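Local coordinates for protein precorrin-6Y C5,15-methyltransferase (Corynebacterium diphtheriae, PDB 3HM2) that probably methylates a precorrin ring with S-adenosyl-L-methionine on the way to adenosylcobalamin, this chain being its C-terminal domain, of the AdoMet-dependent methyltransferase type, at residues T28-G33 with D93-I98; E131-L136 with P169-T174. All blocks are in the same frame, centred on the assembly; numbering follows the deposited sequence.

Interaction 1: residues T28-G33 with D93-I98; sequences TLWDIG and DNPDVI
Thr28 offers its carbonyl oxygen to two backbone donors: Asp96 N lies 2.7 Å from Thr28 O, in the carbonyl plane, and Val97 N lies 3.0 Å from Thr28 O on a nearly straight N-H...O line of 168°. One oxygen therefore holds the turn by which the loop 93-96 bends into strand 97-100. The carboxylate of Asp96 curls back over the same end, where OD2 takes a weak bond from Thr28 N, while the Thr28 hydroxyl is bonded to Thr51 on the next strand.

Leu29 pairs with Val97 and Trp30 with Ile98, in parallel register. These are the central strands of the Rossmann-like sheet of class I AdoMet methyltransferases, with strand 27-32 running toward a glycine-rich turn of GxGxxA pattern, probably the family's cofactor-binding loop. Leu29 CD1 rests on the backbone at Val97 O and Ile98 C, on the face where Trp43 of helix 38-44 touches Leu29 and Val97.

Trp30 N gives a 2.8 Å bond to Val97 O, and the pairing carries on through Phe99. The indole of Trp30 goes to the other face, CG anti to the carbonyl carbon (chi1 -78°), which lays one face of the ring against Pro95. Pro95 CB stands 3.4 Å from the centroid of the five-membered ring, only 6° off its normal, a CH-pi contact; Pro95 CD sits over the six-membered ring near CZ2. Trp30 NE1 is buried without a polar partner. Phe88 stacks on the indole and Phe55 meets it edge-to-face.

Two residues on, Ile32 CD1 and Ile98 CG2 pair tightly at 3.3 Å, though the methyls may be imprecisely placed.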
loop_
_atom_site.group_PDB
_atom_site.type_symbol
_atom_site.label_atom_id
_atom_site.label_comp_id
_atom_site.label_asym_id
_atom_site.label_seq_id
_atom_site.Cartn_x
_atom_site.Cartn_y
_atom_site.Cartn_z
ATOM N N THR A 28 -0.632 -13.633 31.674
ATOM C CA THR A 28 -0.812 -14.915 31.007
ATOM C C THR A 28 -1.444 -14.715 29.639
ATOM O O THR A 28 -2.600 -14.269 29.551
ATOM C CB THR A 28 -1.756 -15.826 31.820
ATOM O OG1 THR A 28 -1.278 -15.929 33.162
ATOM C CG2 THR A 28 -1.849 -17.209 31.191
ATOM N N LEU A 29 -0.707 -15.041 28.575
ATOM C CA LEU A 29 -1.301 -15.056 27.235
ATOM C C LEU A 29 -2.002 -16.361 26.869
ATOM O O LEU A 29 -1.406 -17.421 27.022
ATOM C CB LEU A 29 -0.247 -14.794 26.152
ATOM C CG LEU A 29 -0.805 -14.941 24.727
ATOM C CD1 LEU A 29 -1.700 -13.758 24.359
ATOM C CD2 LEU A 29 0.294 -15.090 23.718
ATOM N N TRP A 30 -3.247 -16.280 26.368
ATOM C CA TRP A 30 -3.783 -17.360 25.544
ATOM C C TRP A 30 -3.399 -17.066 24.107
ATOM O O TRP A 30 -3.810 -16.065 23.525
ATOM C CB TRP A 30 -5.293 -17.536 25.673
ATOM C CG TRP A 30 -5.687 -18.265 26.936
ATOM C CD1 TRP A 30 -4.878 -18.585 28.012
ATOM C CD2 TRP A 30 -6.998 -18.748 27.272
ATOM N NE1 TRP A 30 -5.615 -19.246 28.985
ATOM C CE2 TRP A 30 -6.914 -19.355 28.549
ATOM C CE3 TRP A 30 -8.240 -18.734 26.614
ATOM C CZ2 TRP A 30 -8.024 -19.905 29.175
ATOM C CZ3 TRP A 30 -9.336 -19.301 27.236
ATOM C CH2 TRP A 30 -9.218 -19.888 28.493
ATOM N N ASP A 31 -2.598 -17.954 23.529
ATOM C CA ASP A 31 -2.248 -17.866 22.116
ATOM C C ASP A 31 -2.969 -18.936 21.302
ATOM O O ASP A 31 -2.576 -20.103 21.307
ATOM C CB ASP A 31 -0.735 -17.994 21.930
ATOM C CG ASP A 31 -0.363 -18.621 20.601
ATOM O OD1 ASP A 31 -1.197 -18.591 19.673
ATOM O OD2 ASP A 31 0.765 -19.146 20.484
ATOM N N ILE A 32 -4.025 -18.530 20.604
ATOM C CA ILE A 32 -4.935 -19.477 19.973
ATOM C C ILE A 32 -4.880 -19.365 18.452
ATOM O O ILE A 32 -4.847 -18.265 17.903
ATOM C CB ILE A 32 -6.387 -19.264 20.442
ATOM C CG1 ILE A 32 -6.422 -18.955 21.940
ATOM C CG2 ILE A 32 -7.234 -20.486 20.124
ATOM C CD1 ILE A 32 -7.497 -17.965 22.334
ATOM N N GLY A 33 -4.872 -20.512 17.780
ATOM C CA GLY A 33 -5.122 -20.559 16.352
ATOM C C GLY A 33 -3.847 -20.682 15.543
ATOM O O GLY A 33 -2.825 -21.151 16.044
ATOM N N ASP A 93 -7.533 -21.203 34.972
ATOM C CA ASP A 93 -7.354 -19.809 35.330
ATOM C C ASP A 93 -7.621 -18.919 34.137
ATOM O O ASP A 93 -7.188 -19.242 33.034
ATOM C CB ASP A 93 -5.903 -19.577 35.797
ATOM C CG ASP A 93 -5.574 -20.290 37.093
ATOM O OD1 ASP A 93 -6.487 -20.488 37.917
ATOM O OD2 ASP A 93 -4.393 -20.640 37.303
ATOM N N ASN A 94 -8.297 -17.790 34.349
ATOM C CA ASN A 94 -8.646 -16.884 33.247
ATOM C C ASN A 94 -7.416 -16.208 32.686
ATOM O O ASN A 94 -6.629 -15.674 33.474
ATOM C CB ASN A 94 -9.545 -15.767 33.732
ATOM C CG ASN A 94 -10.992 -16.140 33.716
ATOM O OD1 ASN A 94 -11.803 -15.534 34.411
ATOM N ND2 ASN A 94 -11.339 -17.130 32.916
ATOM N N PRO A 95 -7.274 -16.184 31.332
ATOM C CA PRO A 95 -6.158 -15.562 30.608
ATOM C C PRO A 95 -6.082 -14.064 30.904
ATOM O O PRO A 95 -7.126 -13.475 31.220
ATOM C CB PRO A 95 -6.588 -15.728 29.156
ATOM C CG PRO A 95 -8.074 -15.746 29.250
ATOM C CD PRO A 95 -8.289 -16.658 30.370
ATOM N N ASP A 96 -4.894 -13.461 30.786
ATOM C CA ASP A 96 -4.751 -12.017 30.963
ATOM C C ASP A 96 -4.849 -11.306 29.597
ATOM O O ASP A 96 -5.495 -10.273 29.447
ATOM C CB ASP A 96 -3.431 -11.684 31.693
ATOM C CG ASP A 96 -3.529 -11.835 33.201
ATOM O OD1 ASP A 96 -4.074 -10.913 33.829
ATOM O OD2 ASP A 96 -3.031 -12.844 33.772
ATOM N N VAL A 97 -4.181 -11.859 28.604
ATOM C CA VAL A 97 -4.250 -11.340 27.256
ATOM C C VAL A 97 -4.548 -12.557 26.362
ATOM O O VAL A 97 -4.232 -13.694 26.752
ATOM C CB VAL A 97 -2.931 -10.695 26.906
ATOM C CG1 VAL A 97 -3.128 -9.612 25.897
ATOM C CG2 VAL A 97 -2.403 -10.081 28.133
ATOM N N ILE A 98 -5.199 -12.348 25.218
ATOM C CA ILE A 98 -5.307 -13.399 24.204
ATOM C C ILE A 98 -4.849 -12.884 22.875
ATOM O O ILE A 98 -4.933 -11.702 22.607
ATOM C CB ILE A 98 -6.705 -13.862 24.016
ATOM C CG1 ILE A 98 -7.148 -14.576 25.267
ATOM C CG2 ILE A 98 -6.819 -14.792 22.793
ATOM C CD1 ILE A 98 -8.597 -14.354 25.553
#

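Interaction 2: residues E131-L136 with P169-T174; sequences ESEQML and PVHQWT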
loop_
_atom_site.group_PDB
_atom_site.type_symbol
_atom_site.label_atom_id
_atom_site.label_comp_id
_atom_site.label_asym_id
_atom_site.label_seq_id
_atom_site.Cartn_x
_atom_site.Cartn_y
_atom_site.Cartn_z
ATOM N N GLU A 131 -12.834 -12.251 4.429
ATOM C CA GLU A 131 -13.775 -12.847 5.359
ATOM C C GLU A 131 -13.359 -12.617 6.817
ATOM O O GLU A 131 -14.168 -12.134 7.617
ATOM C CB GLU A 131 -13.964 -14.327 5.052
ATOM C CG GLU A 131 -14.709 -14.607 3.747
ATOM C CD GLU A 131 -13.939 -14.195 2.498
ATOM O OE1 GLU A 131 -12.733 -13.887 2.605
ATOM O OE2 GLU A 131 -14.550 -14.194 1.407
ATOM N N SER A 132 -12.108 -12.935 7.166
ATOM C CA SER A 132 -11.590 -12.620 8.508
ATOM C C SER A 132 -11.635 -11.118 8.776
ATOM O O SER A 132 -12.067 -10.688 9.852
ATOM C CB SER A 132 -10.159 -13.124 8.693
ATOM O OG SER A 132 -10.121 -14.515 8.499
ATOM N N GLU A 133 -11.191 -10.323 7.800
ATOM C CA GLU A 133 -11.111 -8.864 7.954
ATOM C C GLU A 133 -12.448 -8.199 8.284
ATOM O O GLU A 133 -12.495 -7.267 9.081
ATOM C CB GLU A 133 -10.514 -8.199 6.707
ATOM C CG GLU A 133 -10.668 -6.667 6.688
ATOM C CD GLU A 133 -11.053 -6.115 5.315
ATOM O OE1 GLU A 133 -10.261 -6.279 4.360
ATOM O OE2 GLU A 133 -12.146 -5.513 5.196
ATOM N N GLN A 134 -13.534 -8.653 7.663
ATOM C CA GLN A 134 -14.830 -7.997 7.853
ATOM C C GLN A 134 -15.459 -8.418 9.192
ATOM O O GLN A 134 -16.358 -7.763 9.716
ATOM C CB GLN A 134 -15.775 -8.285 6.682
ATOM C CG GLN A 134 -15.137 -8.307 5.301
ATOM C CD GLN A 134 -16.147 -8.690 4.242
ATOM O OE1 GLN A 134 -16.151 -9.815 3.723
ATOM N NE2 GLN A 134 -17.041 -7.762 3.943
HETATM N N MSE A 135 -14.963 -9.519 9.735
HETATM C CA MSE A 135 -15.340 -9.987 11.058
HETATM C C MSE A 135 -14.671 -9.167 12.178
HETATM O O MSE A 135 -15.318 -8.831 13.178
HETATM C CB MSE A 135 -14.977 -11.472 11.170
HETATM C CG MSE A 135 -14.831 -12.021 12.584
HETATM SE SE MSE A 135 -16.517 -12.745 13.224
HETATM C CE MSE A 135 -15.856 -13.852 14.693
ATOM N N LEU A 136 -13.387 -8.843 12.030
ATOM C CA LEU A 136 -12.757 -7.950 13.001
ATOM C C LEU A 136 -13.609 -6.676 13.083
ATOM O O LEU A 136 -13.697 -6.034 14.128
ATOM C CB LEU A 136 -11.322 -7.568 12.600
ATOM C CG LEU A 136 -10.124 -8.507 12.414
ATOM C CD1 LEU A 136 -8.985 -7.712 11.743
ATOM C CD2 LEU A 136 -9.639 -9.161 13.707
ATOM N N PRO A 169 -1.820 -8.215 2.646
ATOM C CA PRO A 169 -1.958 -7.436 3.877
ATOM C C PRO A 169 -2.395 -8.302 5.044
ATOM O O PRO A 169 -2.679 -9.488 4.896
ATOM C CB PRO A 169 -3.054 -6.418 3.538
ATOM C CG PRO A 169 -3.098 -6.384 2.065
ATOM C CD PRO A 169 -2.792 -7.786 1.630
ATOM N N VAL A 170 -2.436 -7.682 6.216
ATOM C CA VAL A 170 -2.705 -8.369 7.455
ATOM C C VAL A 170 -3.461 -7.380 8.294
ATOM O O VAL A 170 -3.060 -6.218 8.400
ATOM C CB VAL A 170 -1.406 -8.738 8.167
ATOM C CG1 VAL A 170 -1.685 -9.122 9.614
ATOM C CG2 VAL A 170 -0.687 -9.857 7.407
ATOM N N HIS A 171 -4.578 -7.822 8.855
ATOM C CA HIS A 171 -5.380 -6.936 9.675
ATOM C C HIS A 171 -5.258 -7.337 11.111
ATOM O O HIS A 171 -5.163 -8.523 11.449
ATOM C CB HIS A 171 -6.835 -6.854 9.187
ATOM C CG HIS A 171 -6.961 -6.156 7.870
ATOM N ND1 HIS A 171 -6.574 -6.743 6.683
ATOM C CD2 HIS A 171 -7.341 -4.894 7.564
ATOM C CE1 HIS A 171 -6.738 -5.878 5.701
ATOM N NE2 HIS A 171 -7.210 -4.751 6.209
ATOM N N GLN A 172 -5.195 -6.313 11.948
ATOM C CA GLN A 172 -4.929 -6.519 13.348
ATOM C C GLN A 172 -5.889 -5.728 14.175
ATOM O O GLN A 172 -5.990 -4.505 14.079
ATOM C CB GLN A 172 -3.488 -6.155 13.717
ATOM C CG GLN A 172 -3.000 -6.896 14.928
ATOM C CD GLN A 172 -1.513 -6.788 15.095
ATOM O OE1 GLN A 172 -0.996 -5.785 15.613
ATOM N NE2 GLN A 172 -0.804 -7.825 14.665
ATOM N N TRP A 173 -6.598 -6.469 15.001
ATOM C CA TRP A 173 -7.473 -5.896 15.989
ATOM C C TRP A 173 -6.802 -6.022 17.357
ATOM O O TRP A 173 -6.460 -7.117 17.789
ATOM C CB TRP A 173 -8.836 -6.601 15.920
ATOM C CG TRP A 173 -9.891 -5.917 16.690
ATOM C CD1 TRP A 173 -10.094 -4.570 16.791
ATOM C CD2 TRP A 173 -10.885 -6.537 17.493
ATOM N NE1 TRP A 173 -11.154 -4.313 17.623
ATOM C CE2 TRP A 173 -11.663 -5.505 18.065
ATOM C CE3 TRP A 173 -11.185 -7.861 17.806
ATOM C CZ2 TRP A 173 -12.734 -5.761 18.922
ATOM C CZ3 TRP A 173 -12.252 -8.115 18.654
ATOM C CH2 TRP A 173 -13.014 -7.062 19.205
ATOM N N THR A 174 -6.552 -4.882 17.999
ATOM C CA THR A 174 -6.169 -4.862 19.398
ATOM C C THR A 174 -7.184 -4.105 20.251
ATOM O O THR A 174 -7.671 -3.034 19.883
ATOM C CB THR A 174 -4.812 -4.249 19.625
ATOM O OG1 THR A 174 -4.469 -4.414 20.999
ATOM C CG2 THR A 174 -4.858 -2.791 19.345
#
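Leu136 and Glu133, one turn apart on helix 130-143, face His171 and Trp173 on strand 162-176, helix-on-sheet packing in the alpha/beta sandwich of the methyltransferase domain. The axes of helix 131-136 and strand 170-174 come within 8.9 Å of each other, with directions 24° apart.

Leu136 splits its two methyls between alternate residues of the strand. CD1 touches His171 CB at 3.4 Å, and CD2 lies 3.5 Å from Trp173 CB. A chi1 of -62° swings CG beside the backbone N and, with chi2 extended, the branch reaches the sheet, where Ala125, Ala127 and Ile147 also meet it. In Trp173 a chi1 of -168° sends the indole out opposite the backbone N, past Leu136 in the other direction, to pack on helix residues Leu139, Arg140 and Phe143.

Bent at chi2, Glu133 keeps OE1 on the same side of the imidazole as CG, 3.8 Å from His171 CE1 toward the CE1-NE2 rim, its carboxylate plane inclined to the ring. Glu133 OE2 lies close to Glu133 OE2 of a neighbouring subunit, like charges that would probably repel. No hydrogen bond joins Glu133 to His171; Glu133 CG makes a CH-pi contact over the ring centre, 3.8 Å from the centroid.

In the fold
Both contacts belong to one mixed sheet. Interaction 1 lies in its parallel half, between neighbouring strands 27-32 and 97-100; interaction 2 packs helix 130-143 on the antiparallel strand 162-176, with strand 122-127 lying between 97-100 and 162-176. Their centres are about 19 Å apart and their nearest atoms about 7 Å, so they do not touch. Along the chain they follow in series, 28-98 closing before 131-174 opens. Interaction 1 thus ties together the core strands beside the glycine-rich turn, while interaction 2 covers the C-terminal part of the sheet, where other subunits of the four-chain assembly come within reach of the helix.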